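Local coordinates for DNA polymerase III, gamma subunit-related protein (Thermotoga maritima, PDB 2GNO), which probably binds DNA, being related to clamp-loader subunits of DNA polymerase III, with an AAA+-type N-terminal core and a helical C-terminal part, at residues 8-13 against 39-44; 81-86 against 112-117; 157-162 against 205-210; 197-202 against 242-247. All coordinates share one frame; numbering follows the deposited sequence.

Contact 1 (8-13 against 39-44); sequences TLKRII and PEYVEK
Lys10 and Val42 mark the closest backbone approach, with Lys10 CA 5.3 Å from Val42 CA. There helix 8-13 meets the end of helix 39-43 with the local axes 9.6 Å apart and crossing at -67°. Lys44, with positive phi, terminates the second helix. The side chain of Lys10 spans the gap. Its CG is anti to the backbone N (chi1 -179°) and the next two torsions are also extended, so the aliphatic chain passes over the last turn of the other helix. CD comes 3.9 Å from Tyr41 CE2, the two side chains crossing at about a right angle, and CE lies 3.6 Å from Val42 O and 3.8 Å from Lys44 CE. A bend at the last torsion then takes NZ back to a salt bridge with Glu14 on its own helix. Lys44 curls so that its NZ sits over the centre of one face of the Tyr41 ring and makes a weak hydrogen bond to Tyr41 O; the Tyr41 hydroxyl is bonded to Glu7. On the buried flank, Ile13 CD1 packs 3.9 Å from Val42 CG2. Ile13 also rests on Ile21, and Val42 on Tyr85, residues of two strands of the central sheet. Two helices packed steeply against each other on one face of a parallel sheet, flanking strand 19-24 in sequence, are characteristic of the alpha/beta core of AAA+ and related P-loop folds.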
loop_
_atom_site.group_PDB
_atom_site.type_symbol
_atom_site.label_atom_id
_atom_site.label_comp_id
_atom_site.label_asym_id
_atom_site.label_seq_id
_atom_site.Cartn_x
_atom_site.Cartn_y
_atom_site.Cartn_z
ATOM N N THR A 8 -9.042 -22.467 -0.515
ATOM C CA THR A 8 -7.893 -23.378 -0.609
ATOM C C THR A 8 -7.054 -23.258 0.664
ATOM O O THR A 8 -6.667 -24.270 1.245
ATOM C CB THR A 8 -7.073 -23.102 -1.873
ATOM O OG1 THR A 8 -7.927 -23.245 -3.020
ATOM C CG2 THR A 8 -5.908 -24.081 -1.998
ATOM N N LEU A 9 -6.812 -22.016 1.091
ATOM C CA LEU A 9 -6.097 -21.718 2.330
ATOM C C LEU A 9 -6.779 -22.277 3.565
ATOM O O LEU A 9 -6.113 -22.825 4.442
ATOM C CB LEU A 9 -5.950 -20.197 2.536
ATOM C CG LEU A 9 -4.827 -19.484 1.810
ATOM C CD1 LEU A 9 -4.960 -17.988 1.928
ATOM C CD2 LEU A 9 -3.493 -19.957 2.354
ATOM N N LYS A 10 -8.092 -22.076 3.641
ATOM C CA LYS A 10 -8.925 -22.550 4.742
ATOM C C LYS A 10 -8.741 -24.041 4.997
ATOM O O LYS A 10 -8.581 -24.463 6.144
ATOM C CB LYS A 10 -10.411 -22.221 4.457
ATOM C CG LYS A 10 -11.377 -22.651 5.549
ATOM C CD LYS A 10 -12.781 -22.209 5.255
ATOM C CE LYS A 10 -13.764 -22.704 6.304
ATOM N NZ LYS A 10 -13.800 -24.173 6.452
ATOM N N ARG A 11 -8.738 -24.813 3.914
ATOM C CA ARG A 11 -8.568 -26.261 3.959
ATOM C C ARG A 11 -7.173 -26.676 4.433
ATOM O O ARG A 11 -7.038 -27.610 5.239
ATOM C CB ARG A 11 -8.846 -26.846 2.584
ATOM C CG ARG A 11 -10.264 -26.567 2.090
ATOM N N ILE A 12 -6.157 -25.978 3.920
ATOM C CA ILE A 12 -4.753 -26.199 4.288
ATOM C C ILE A 12 -4.595 -25.912 5.781
ATOM O O ILE A 12 -3.945 -26.682 6.494
ATOM C CB ILE A 12 -3.807 -25.298 3.443
ATOM C CG1 ILE A 12 -3.796 -25.789 1.986
ATOM C CG2 ILE A 12 -2.369 -25.329 3.992
ATOM C CD1 ILE A 12 -3.090 -24.879 0.996
ATOM N N ILE A 13 -5.187 -24.797 6.223
ATOM C CA ILE A 13 -5.176 -24.378 7.622
ATOM C C ILE A 13 -5.892 -25.354 8.548
ATOM O O ILE A 13 -5.377 -25.660 9.626
ATOM C CB ILE A 13 -5.783 -22.951 7.810
ATOM C CG1 ILE A 13 -4.806 -21.901 7.288
ATOM C CG2 ILE A 13 -6.056 -22.629 9.321
ATOM C CD1 ILE A 13 -5.368 -20.504 7.199
ATOM N N PRO A 39 -8.582 -14.722 8.669
ATOM C CA PRO A 39 -9.076 -15.310 9.899
ATOM C C PRO A 39 -10.590 -15.445 9.982
ATOM O O PRO A 39 -11.089 -16.500 10.404
ATOM C CB PRO A 39 -8.529 -14.359 10.971
ATOM C CG PRO A 39 -7.390 -13.701 10.308
ATOM C CD PRO A 39 -7.760 -13.532 8.938
ATOM N N GLU A 40 -11.309 -14.397 9.605
ATOM C CA GLU A 40 -12.764 -14.445 9.588
ATOM C C GLU A 40 -13.274 -15.424 8.546
ATOM O O GLU A 40 -14.277 -16.085 8.777
ATOM C CB GLU A 40 -13.380 -13.075 9.400
ATOM C CG GLU A 40 -14.885 -13.115 9.285
ATOM C CD GLU A 40 -15.541 -11.774 9.432
ATOM O OE1 GLU A 40 -14.882 -10.769 9.744
ATOM O OE2 GLU A 40 -16.741 -11.750 9.240
ATOM N N TYR A 41 -12.598 -15.523 7.408
ATOM C CA TYR A 41 -12.997 -16.481 6.391
ATOM C C TYR A 41 -12.859 -17.924 6.905
ATOM O O TYR A 41 -13.716 -18.751 6.643
ATOM C CB TYR A 41 -12.221 -16.303 5.106
ATOM C CG TYR A 41 -12.802 -17.152 3.999
ATOM C CD1 TYR A 41 -13.854 -16.691 3.234
ATOM C CD2 TYR A 41 -12.338 -18.449 3.770
ATOM C CE1 TYR A 41 -14.430 -17.498 2.248
ATOM C CE2 TYR A 41 -12.886 -19.238 2.784
ATOM C CZ TYR A 41 -13.930 -18.764 2.028
ATOM O OH TYR A 41 -14.488 -19.561 1.044
ATOM N N VAL A 42 -11.795 -18.222 7.643
ATOM C CA VAL A 42 -11.615 -19.566 8.187
ATOM C C VAL A 42 -12.569 -19.849 9.346
ATOM O O VAL A 42 -13.140 -20.923 9.422
ATOM C CB VAL A 42 -10.165 -19.783 8.702
ATOM C CG1 VAL A 42 -9.986 -21.146 9.424
ATOM C CG2 VAL A 42 -9.166 -19.672 7.576
ATOM N N GLU A 43 -12.727 -18.885 10.243
ATOM C CA GLU A 43 -13.517 -19.049 11.433
ATOM C C GLU A 43 -15.001 -18.752 11.298
ATOM O O GLU A 43 -15.762 -19.143 12.175
ATOM C CB GLU A 43 -12.935 -18.158 12.529
ATOM C CG GLU A 43 -11.458 -18.419 12.863
ATOM C CD GLU A 43 -11.206 -19.691 13.660
ATOM O OE1 GLU A 43 -12.149 -20.256 14.228
ATOM O OE2 GLU A 43 -10.032 -20.091 13.742
ATOM N N LYS A 44 -15.403 -18.059 10.227
ATOM C CA LYS A 44 -16.790 -17.676 9.992
ATOM C C LYS A 44 -17.319 -16.900 11.171
ATOM O O LYS A 44 -18.444 -17.125 11.624
ATOM C CB LYS A 44 -17.685 -18.897 9.695
ATOM C CG LYS A 44 -17.169 -19.818 8.601
ATOM C CD LYS A 44 -16.933 -19.084 7.312
ATOM C CE LYS A 44 -16.480 -20.021 6.243
ATOM N NZ LYS A 44 -16.070 -19.287 5.020
#

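Contact 2 (81-86 against 112-117); sequences YTRKYV and YAVIVL
Arg83 meets Tyr112 and Val114 just where two neighbouring parallel strands begin to pair. Its CB lies 3.3 Å from Tyr112 O, and CG stays beside the same carbonyl. CD then reaches 3.6 Å from Val114 CG2. With the chain extended from CG onward, NE arrives at a water lying in the guanidinium plane, to which it gives a weak bond of 3.0 Å; that water donates to Ala113 O. At the tip, NH2 has a weak bond to Ser16 O. Beyond Arg83 the backbones take over: Lys84 N bonds Tyr112 O, Val114 N bonds Lys84 O, Val86 N bonds Val114 O, and Val116 N bonds Val86 O at 2.7 Å and 171°. On the face that carries Val114, the Tyr85 ring runs alongside that valine, its CD2 3.6 Å from Val114 CB. Lys84 CB approaches the edge of the Tyr112 ring, while its NZ bonds the carbonyls of Phe73 and Tyr76 and makes a cation-pi contact with the Phe73 ring. Regular amide bonding thus fixes the register in the buried middle of the sheet, whereas the polar ends find partners beyond the two strands: a water, backbone carbonyls (Leu74 O for the Tyr112 hydroxyl) and, for Tyr85 OH, the Glu43 carboxylate.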
loop_
_atom_site.group_PDB
_atom_site.type_symbol
_atom_site.label_atom_id
_atom_site.label_comp_id
_atom_site.label_asym_id
_atom_site.label_seq_id
_atom_site.Cartn_x
_atom_site.Cartn_y
_atom_site.Cartn_z
ATOM N N TYR A 81 -12.083 -17.914 18.822
ATOM C CA TYR A 81 -11.660 -18.692 17.685
ATOM C C TYR A 81 -11.056 -20.054 18.032
ATOM O O TYR A 81 -10.627 -20.284 19.153
ATOM C CB TYR A 81 -10.628 -17.928 16.828
ATOM C CG TYR A 81 -11.043 -16.745 15.960
ATOM C CD1 TYR A 81 -12.354 -16.549 15.545
ATOM C CD2 TYR A 81 -10.051 -16.007 15.295
ATOM C CE1 TYR A 81 -12.677 -15.529 14.660
ATOM C CE2 TYR A 81 -10.375 -15.009 14.386
ATOM C CZ TYR A 81 -11.691 -14.776 14.081
ATOM O OH TYR A 81 -12.018 -13.797 13.182
ATOM N N THR A 82 -11.043 -20.953 17.051
ATOM C CA THR A 82 -10.428 -22.283 17.185
ATOM C C THR A 82 -8.908 -22.048 17.157
ATOM O O THR A 82 -8.168 -22.629 17.953
ATOM C CB THR A 82 -10.862 -23.227 16.034
ATOM O OG1 THR A 82 -12.275 -23.431 16.103
ATOM C CG2 THR A 82 -10.185 -24.580 16.120
ATOM N N ARG A 83 -8.464 -21.175 16.240
ATOM C CA ARG A 83 -7.067 -20.801 16.094
ATOM C C ARG A 83 -6.790 -19.315 16.385
ATOM O O ARG A 83 -7.677 -18.468 16.306
ATOM C CB ARG A 83 -6.587 -21.145 14.680
ATOM C CG ARG A 83 -6.560 -22.644 14.426
ATOM C CD ARG A 83 -6.153 -23.031 13.015
ATOM N NE ARG A 83 -6.015 -24.485 12.904
ATOM C CZ ARG A 83 -7.020 -25.352 12.730
ATOM N NH1 ARG A 83 -8.289 -24.961 12.627
ATOM N NH2 ARG A 83 -6.740 -26.657 12.667
ATOM N N LYS A 84 -5.543 -19.024 16.747
ATOM C CA LYS A 84 -5.049 -17.664 17.004
ATOM C C LYS A 84 -4.258 -17.273 15.740
ATOM O O LYS A 84 -3.519 -18.090 15.197
ATOM C CB LYS A 84 -4.192 -17.641 18.258
ATOM C CG LYS A 84 -3.460 -16.369 18.464
ATOM C CD LYS A 84 -2.871 -16.238 19.859
ATOM C CE LYS A 84 -3.899 -15.859 20.874
ATOM N NZ LYS A 84 -3.280 -15.454 22.161
ATOM N N TYR A 85 -4.389 -16.026 15.305
ATOM C CA TYR A 85 -3.758 -15.558 14.078
ATOM C C TYR A 85 -2.836 -14.369 14.275
ATOM O O TYR A 85 -3.142 -13.500 15.054
ATOM C CB TYR A 85 -4.839 -15.135 13.083
ATOM C CG TYR A 85 -5.766 -16.257 12.686
ATOM C CD1 TYR A 85 -6.810 -16.652 13.525
ATOM C CD2 TYR A 85 -5.646 -16.883 11.454
ATOM C CE1 TYR A 85 -7.647 -17.683 13.186
ATOM C CE2 TYR A 85 -6.479 -17.941 11.104
ATOM C CZ TYR A 85 -7.480 -18.333 11.987
ATOM O OH TYR A 85 -8.365 -19.327 11.687
ATOM N N VAL A 86 -1.697 -14.363 13.588
ATOM C CA VAL A 86 -0.777 -13.237 13.625
ATOM C C VAL A 86 -0.574 -12.799 12.182
ATOM O O VAL A 86 -0.201 -13.612 11.356
ATOM C CB VAL A 86 0.599 -13.575 14.252
ATOM C CG1 VAL A 86 1.561 -12.395 14.110
ATOM C CG2 VAL A 86 0.446 -13.954 15.695
ATOM N N TYR A 112 -2.435 -24.416 17.864
ATOM C CA TYR A 112 -3.555 -23.503 17.660
ATOM C C TYR A 112 -3.184 -22.197 16.908
ATOM O O TYR A 112 -4.044 -21.360 16.742
ATOM C CB TYR A 112 -4.210 -23.156 19.025
ATOM C CG TYR A 112 -3.241 -22.554 20.043
ATOM C CD1 TYR A 112 -2.820 -21.217 19.955
ATOM C CD2 TYR A 112 -2.749 -23.324 21.098
ATOM C CE1 TYR A 112 -1.921 -20.680 20.879
ATOM C CE2 TYR A 112 -1.867 -22.796 22.019
ATOM C CZ TYR A 112 -1.457 -21.476 21.907
ATOM O OH TYR A 112 -0.574 -20.968 22.834
ATOM N N ALA A 113 -1.945 -22.034 16.440
ATOM C CA ALA A 113 -1.509 -20.810 15.760
ATOM C C ALA A 113 -1.425 -20.810 14.224
ATOM O O ALA A 113 -1.068 -21.789 13.595
ATOM C CB ALA A 113 -0.163 -20.400 16.304
ATOM N N VAL A 114 -1.746 -19.674 13.636
ATOM C CA VAL A 114 -1.633 -19.474 12.193
ATOM C C VAL A 114 -0.874 -18.172 12.063
ATOM O O VAL A 114 -1.345 -17.157 12.548
ATOM C CB VAL A 114 -2.973 -19.361 11.497
ATOM C CG1 VAL A 114 -2.763 -19.122 9.988
ATOM C CG2 VAL A 114 -3.803 -20.614 11.749
ATOM N N ILE A 115 0.309 -18.199 11.459
ATOM C CA ILE A 115 1.089 -16.983 11.272
ATOM C C ILE A 115 0.932 -16.652 9.803
ATOM O O ILE A 115 1.216 -17.502 8.948
ATOM C CB ILE A 115 2.564 -17.141 11.658
ATOM C CG1 ILE A 115 2.681 -17.581 13.131
ATOM C CG2 ILE A 115 3.289 -15.819 11.402
ATOM C CD1 ILE A 115 4.129 -17.873 13.595
ATOM N N VAL A 116 0.433 -15.444 9.518
ATOM C CA VAL A 116 0.189 -14.993 8.152
ATOM C C VAL A 116 1.098 -13.810 7.841
ATOM O O VAL A 116 0.829 -12.688 8.214
ATOM C CB VAL A 116 -1.284 -14.550 7.961
ATOM C CG1 VAL A 116 -1.583 -14.348 6.443
ATOM C CG2 VAL A 116 -2.220 -15.608 8.537
ATOM N N LEU A 117 2.192 -14.089 7.153
ATOM C CA LEU A 117 3.121 -13.083 6.739
ATOM C C LEU A 117 2.704 -12.695 5.331
ATOM O O LEU A 117 2.052 -13.486 4.637
ATOM C CB LEU A 117 4.527 -13.680 6.658
ATOM C CG LEU A 117 5.132 -14.382 7.874
ATOM C CD1 LEU A 117 6.558 -14.811 7.570
ATOM C CD2 LEU A 117 5.144 -13.501 9.031
HETATM O O HOH W 1 -3.104 -24.040 13.616
#

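Contact 3 (157-162 against 205-210); sequences EELPLL and EGYLAC
Tyr207 is the bump of this contact, and the bend of chain from Leu159 to Leu161 is the hollow that receives it. Its ring projects from helix 205-210 with CG anti to the backbone N (chi1 171°), pushing the hydroxyl up against the backbone of the bend. There the main-chain N-H of Leu161 points almost straight at Tyr207 OH, 3.2 Å from N to OH with an angle of 167° at the hydrogen. The same hydroxyl is also hydrogen-bonded to Glu255, so it is gripped from two parts of the chain. Pro160 crosses the phenol end at about a right angle, its CD 3.5 Å from Tyr207 OH. Leu161 lies along one ring face, running opposite to the tyrosine: its CB sits 3.4 Å from Tyr207 CZ, and its CD2 makes a CH-pi contact 3.6 Å from the ring centroid, 17° off the normal. The contact joins the AAA+ lid region, which holds the bend, to helix 203-219 of the helical C-terminal part; Tyr207 also touches Ile251 of helix 239-254 there, and Leu161 touches Leu28 of the N-terminal core. On the other side of the ring plane, beyond its rim, Leu159 fills the notch between Tyr207 and Leu208. Its CD2 is 4.0 Å from Tyr207 CE2 and 3.7 Å from Leu208 CD2, meeting the latter side chain at about a right angle. Leu208 also touches Leu183 and Leu187 of helix 166-189.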
loop_
_atom_site.group_PDB
_atom_site.type_symbol
_atom_site.label_atom_id
_atom_site.label_comp_id
_atom_site.label_asym_id
_atom_site.label_seq_id
_atom_site.Cartn_x
_atom_site.Cartn_y
_atom_site.Cartn_z
ATOM N N GLU A 157 -10.836 4.047 -16.155
ATOM C CA GLU A 157 -9.742 4.431 -17.055
ATOM C C GLU A 157 -9.123 5.778 -16.625
ATOM O O GLU A 157 -7.951 6.039 -16.883
ATOM C CB GLU A 157 -10.177 4.443 -18.534
ATOM C CG GLU A 157 -10.349 3.038 -19.189
ATOM C CD GLU A 157 -11.483 2.176 -18.628
ATOM O OE1 GLU A 157 -12.489 2.723 -18.119
ATOM O OE2 GLU A 157 -11.385 0.935 -18.739
ATOM N N GLU A 158 -9.924 6.606 -15.957
ATOM C CA GLU A 158 -9.522 7.924 -15.448
ATOM C C GLU A 158 -8.695 7.852 -14.148
ATOM O O GLU A 158 -8.070 8.834 -13.741
ATOM C CB GLU A 158 -10.820 8.724 -15.263
ATOM C CG GLU A 158 -10.714 10.186 -14.899
ATOM C CD GLU A 158 -12.049 10.945 -15.090
ATOM O OE1 GLU A 158 -12.806 10.664 -16.057
ATOM O OE2 GLU A 158 -12.326 11.870 -14.299
ATOM N N LEU A 159 -8.661 6.681 -13.506
ATOM C CA LEU A 159 -7.934 6.463 -12.254
ATOM C C LEU A 159 -7.067 5.209 -12.392
ATOM O O LEU A 159 -7.404 4.164 -11.837
ATOM C CB LEU A 159 -8.959 6.314 -11.143
ATOM C CG LEU A 159 -9.875 7.516 -10.917
ATOM C CD1 LEU A 159 -10.941 7.149 -9.899
ATOM C CD2 LEU A 159 -9.098 8.750 -10.489
ATOM N N PRO A 160 -5.937 5.303 -13.116
ATOM C CA PRO A 160 -5.062 4.149 -13.333
ATOM C C PRO A 160 -4.537 3.387 -12.106
ATOM O O PRO A 160 -4.206 2.210 -12.250
ATOM C CB PRO A 160 -3.895 4.749 -14.117
ATOM C CG PRO A 160 -4.459 5.920 -14.783
ATOM C CD PRO A 160 -5.373 6.498 -13.772
ATOM N N LEU A 161 -4.449 4.025 -10.932
ATOM C CA LEU A 161 -3.973 3.330 -9.716
ATOM C C LEU A 161 -4.848 2.163 -9.268
ATOM O O LEU A 161 -4.327 1.219 -8.660
ATOM C CB LEU A 161 -3.857 4.290 -8.516
ATOM C CG LEU A 161 -3.487 3.759 -7.097
ATOM C CD1 LEU A 161 -2.139 3.021 -7.043
ATOM C CD2 LEU A 161 -3.469 4.891 -6.095
ATOM N N LEU A 162 -6.144 2.218 -9.582
ATOM C CA LEU A 162 -7.092 1.196 -9.148
ATOM C C LEU A 162 -6.754 -0.208 -9.614
ATOM O O LEU A 162 -6.981 -1.162 -8.886
ATOM C CB LEU A 162 -8.531 1.557 -9.519
ATOM C CG LEU A 162 -9.061 2.940 -9.138
ATOM C CD1 LEU A 162 -10.569 2.982 -9.358
ATOM C CD2 LEU A 162 -8.738 3.320 -7.735
ATOM N N GLU A 205 -8.943 8.639 -0.869
ATOM C CA GLU A 205 -8.990 10.090 -0.718
ATOM C C GLU A 205 -7.594 10.715 -0.910
ATOM O O GLU A 205 -7.501 11.714 -1.602
ATOM C CB GLU A 205 -9.793 10.519 0.515
ATOM C CG GLU A 205 -10.238 11.996 0.505
ATOM C CD GLU A 205 -11.428 12.299 1.438
ATOM O OE1 GLU A 205 -12.154 11.367 1.836
ATOM O OE2 GLU A 205 -11.690 13.487 1.717
ATOM N N GLY A 206 -6.542 10.104 -0.385
ATOM C CA GLY A 206 -5.198 10.605 -0.591
ATOM C C GLY A 206 -4.789 10.652 -2.065
ATOM O O GLY A 206 -4.140 11.604 -2.504
ATOM N N TYR A 207 -5.157 9.611 -2.807
ATOM C CA TYR A 207 -4.869 9.498 -4.240
ATOM C C TYR A 207 -5.562 10.601 -5.039
ATOM O O TYR A 207 -4.923 11.252 -5.869
ATOM C CB TYR A 207 -5.255 8.095 -4.724
ATOM C CG TYR A 207 -5.225 7.885 -6.210
ATOM C CD1 TYR A 207 -4.108 8.243 -6.959
ATOM C CD2 TYR A 207 -6.271 7.232 -6.860
ATOM C CE1 TYR A 207 -4.075 8.041 -8.332
ATOM C CE2 TYR A 207 -6.238 7.002 -8.219
ATOM C CZ TYR A 207 -5.142 7.411 -8.956
ATOM O OH TYR A 207 -5.086 7.143 -10.303
ATOM N N LEU A 208 -6.855 10.796 -4.763
ATOM C CA LEU A 208 -7.652 11.832 -5.389
ATOM C C LEU A 208 -7.154 13.209 -5.006
ATOM O O LEU A 208 -7.137 14.108 -5.850
ATOM C CB LEU A 208 -9.161 11.647 -5.095
ATOM C CG LEU A 208 -9.773 10.333 -5.625
ATOM C CD1 LEU A 208 -11.269 10.217 -5.323
ATOM C CD2 LEU A 208 -9.545 10.173 -7.117
ATOM N N ALA A 209 -6.716 13.393 -3.764
ATOM C CA ALA A 209 -6.167 14.695 -3.349
ATOM C C ALA A 209 -4.848 14.947 -4.084
ATOM O O ALA A 209 -4.580 16.081 -4.489
ATOM C CB ALA A 209 -5.968 14.744 -1.854
ATOM N N CYS A 210 -4.018 13.911 -4.226
ATOM C CA CYS A 210 -2.758 14.042 -4.987
ATOM C C CYS A 210 -3.051 14.398 -6.448
ATOM O O CYS A 210 -2.393 15.268 -6.987
ATOM C CB CYS A 210 -1.863 12.826 -4.865
ATOM S SG CYS A 210 -1.047 12.814 -3.262
#

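Contact 4 (197-202 against 242-247); sequences KKVLSK and FLLIQR
Val199 is the first residue of the loop to touch helix 242-247, its CG2 3.8 Å from Leu244 CD1; it follows Lys198, which opens a type I beta turn and whose NZ forms a salt bridge with Glu205. The carbonyl of Val199 sits over one face of the Arg247 guanidinium, its O 2.8 Å from Arg247 NH1, but the angle is too poor for a hydrogen bond. This loop leads into helix 203-219, and helix 239-254 packs against that same helix in the all-helical C-terminal half, where Val199 and Arg247 both touch Cys210. Leu200 follows, and its CD2 reaches the neighbouring leucines of the helix, 3.8 Å from Leu243 CD2 and 4.2 Å from Leu244 CB. Ser201 closes the turn, its N-H and hydroxyl both bonding Lys198 O from the same face of that carbonyl's plane. Its own backbone oxygen accepts the hydrogen bond from the arginine: Arg247 NH1 to Ser201 O is 3.0 Å, with an angle of 152° at the hydrogen, the acceptor slightly out of the guanidinium plane and the donor well out of the carbonyl plane. A bend at chi3 (68°) turns the guanidinium across the end of the turn, bringing NH1 to the loop carbonyls.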
loop_
_atom_site.group_PDB
_atom_site.type_symbol
_atom_site.label_atom_id
_atom_site.label_comp_id
_atom_site.label_asym_id
_atom_site.label_seq_id
_atom_site.Cartn_x
_atom_site.Cartn_y
_atom_site.Cartn_z
ATOM N N LYS A 197 -4.116 18.836 3.728
ATOM C CA LYS A 197 -4.348 17.993 4.876
ATOM C C LYS A 197 -4.774 16.580 4.427
ATOM O O LYS A 197 -4.830 15.682 5.258
ATOM C CB LYS A 197 -5.402 18.634 5.796
ATOM C CG LYS A 197 -4.990 20.019 6.339
ATOM C CD LYS A 197 -6.093 20.683 7.155
ATOM C CE LYS A 197 -5.708 22.103 7.568
ATOM N NZ LYS A 197 -4.485 22.141 8.425
ATOM N N LYS A 198 -5.065 16.379 3.132
ATOM C CA LYS A 198 -5.465 15.082 2.590
ATOM C C LYS A 198 -4.452 14.422 1.654
ATOM O O LYS A 198 -4.536 13.231 1.448
ATOM C CB LYS A 198 -6.783 15.222 1.831
ATOM C CG LYS A 198 -7.981 15.724 2.661
ATOM C CD LYS A 198 -9.197 15.858 1.760
ATOM C CE LYS A 198 -10.434 16.341 2.489
ATOM N NZ LYS A 198 -10.912 15.344 3.478
ATOM N N VAL A 199 -3.489 15.167 1.104
ATOM C CA VAL A 199 -2.528 14.578 0.151
ATOM C C VAL A 199 -1.686 13.426 0.727
ATOM O O VAL A 199 -1.211 12.595 -0.043
ATOM C CB VAL A 199 -1.636 15.644 -0.558
ATOM C CG1 VAL A 199 -2.514 16.687 -1.236
ATOM C CG2 VAL A 199 -0.674 16.317 0.414
ATOM N N LEU A 200 -1.525 13.357 2.054
ATOM C CA LEU A 200 -0.774 12.279 2.684
ATOM C C LEU A 200 -1.672 11.175 3.286
ATOM O O LEU A 200 -1.150 10.241 3.891
ATOM C CB LEU A 200 0.178 12.835 3.743
ATOM C CG LEU A 200 1.187 13.892 3.273
ATOM C CD1 LEU A 200 2.023 14.396 4.438
ATOM C CD2 LEU A 200 2.102 13.372 2.171
ATOM N N SER A 201 -2.993 11.250 3.095
ATOM C CA SER A 201 -3.918 10.230 3.629
ATOM C C SER A 201 -3.777 8.904 2.894
ATOM O O SER A 201 -3.341 8.849 1.762
ATOM C CB SER A 201 -5.366 10.682 3.480
ATOM O OG SER A 201 -5.584 11.918 4.123
ATOM N N LYS A 202 -4.171 7.821 3.536
ATOM C CA LYS A 202 -4.095 6.516 2.903
ATOM C C LYS A 202 -5.258 6.328 1.942
ATOM O O LYS A 202 -6.254 7.055 1.966
ATOM C CB LYS A 202 -4.158 5.410 3.950
ATOM N N PHE A 242 9.188 14.377 1.433
ATOM C CA PHE A 242 9.744 13.197 0.758
ATOM C C PHE A 242 8.601 12.250 0.334
ATOM O O PHE A 242 8.566 11.784 -0.820
ATOM C CB PHE A 242 10.797 12.487 1.630
ATOM C CG PHE A 242 11.393 11.259 0.984
ATOM C CD1 PHE A 242 12.347 11.382 -0.018
ATOM C CD2 PHE A 242 11.010 9.989 1.382
ATOM C CE1 PHE A 242 12.883 10.264 -0.637
ATOM C CE2 PHE A 242 11.555 8.860 0.780
ATOM C CZ PHE A 242 12.496 8.998 -0.229
ATOM N N LEU A 243 7.650 12.015 1.245
ATOM C CA LEU A 243 6.482 11.171 0.981
ATOM C C LEU A 243 5.636 11.729 -0.159
ATOM O O LEU A 243 5.202 10.971 -1.007
ATOM C CB LEU A 243 5.586 11.025 2.233
ATOM C CG LEU A 243 4.257 10.245 2.121
ATOM C CD1 LEU A 243 4.403 8.841 1.513
ATOM C CD2 LEU A 243 3.591 10.163 3.496
ATOM N N LEU A 244 5.385 13.041 -0.159
ATOM C CA LEU A 244 4.601 13.669 -1.229
ATOM C C LEU A 244 5.358 13.522 -2.549
ATOM O O LEU A 244 4.756 13.201 -3.558
ATOM C CB LEU A 244 4.304 15.131 -0.903
ATOM C CG LEU A 244 3.388 15.943 -1.831
ATOM C CD1 LEU A 244 2.013 15.322 -2.035
ATOM C CD2 LEU A 244 3.249 17.346 -1.305
ATOM N N ILE A 245 6.667 13.745 -2.538
ATOM C CA ILE A 245 7.490 13.582 -3.758
ATOM C C ILE A 245 7.311 12.194 -4.348
ATOM O O ILE A 245 7.032 12.060 -5.532
ATOM C CB ILE A 245 8.982 13.858 -3.485
ATOM C CG1 ILE A 245 9.186 15.359 -3.295
ATOM C CG2 ILE A 245 9.882 13.365 -4.664
ATOM C CD1 ILE A 245 10.545 15.731 -2.773
ATOM N N GLN A 246 7.454 11.182 -3.506
ATOM C CA GLN A 246 7.292 9.788 -3.934
ATOM C C GLN A 246 5.916 9.537 -4.541
ATOM O O GLN A 246 5.814 9.011 -5.638
ATOM C CB GLN A 246 7.570 8.819 -2.766
ATOM C CG GLN A 246 9.014 8.821 -2.273
ATOM C CD GLN A 246 10.002 8.379 -3.342
ATOM O OE1 GLN A 246 9.629 7.711 -4.305
ATOM N NE2 GLN A 246 11.270 8.736 -3.166
ATOM N N ARG A 247 4.873 9.968 -3.851
ATOM C CA ARG A 247 3.520 9.772 -4.352
ATOM C C ARG A 247 3.251 10.493 -5.643
ATOM O O ARG A 247 2.661 9.912 -6.538
ATOM C CB ARG A 247 2.485 10.230 -3.352
ATOM C CG ARG A 247 2.522 9.432 -2.140
ATOM C CD ARG A 247 1.495 9.853 -1.178
ATOM N NE ARG A 247 0.166 9.542 -1.676
ATOM C CZ ARG A 247 -0.928 9.541 -0.928
ATOM N NH1 ARG A 247 -0.883 9.805 0.371
ATOM N NH2 ARG A 247 -2.072 9.220 -1.487
#

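In the fold
From the N terminus, contact 1 closes the first loop, which runs from helix 5-14 out through strand 19-24 to the end of helix 30-43. Contact 2 follows in series, joining strands 84-88 and 113-119 around the helices between them. The two touch through Glu43, which reaches Thr82 and Tyr85, so helices and sheet of the N-terminal core are tied together. Contacts 3 and 4 come later and cross: 197-202 lies between the two segments of contact 3, and 205-210 between those of contact 4. They meet through the Lys198-Glu205 salt bridge and bind lid and C-terminal helices, with nearest atoms about 19 to 20 Å from contacts 1 and 2.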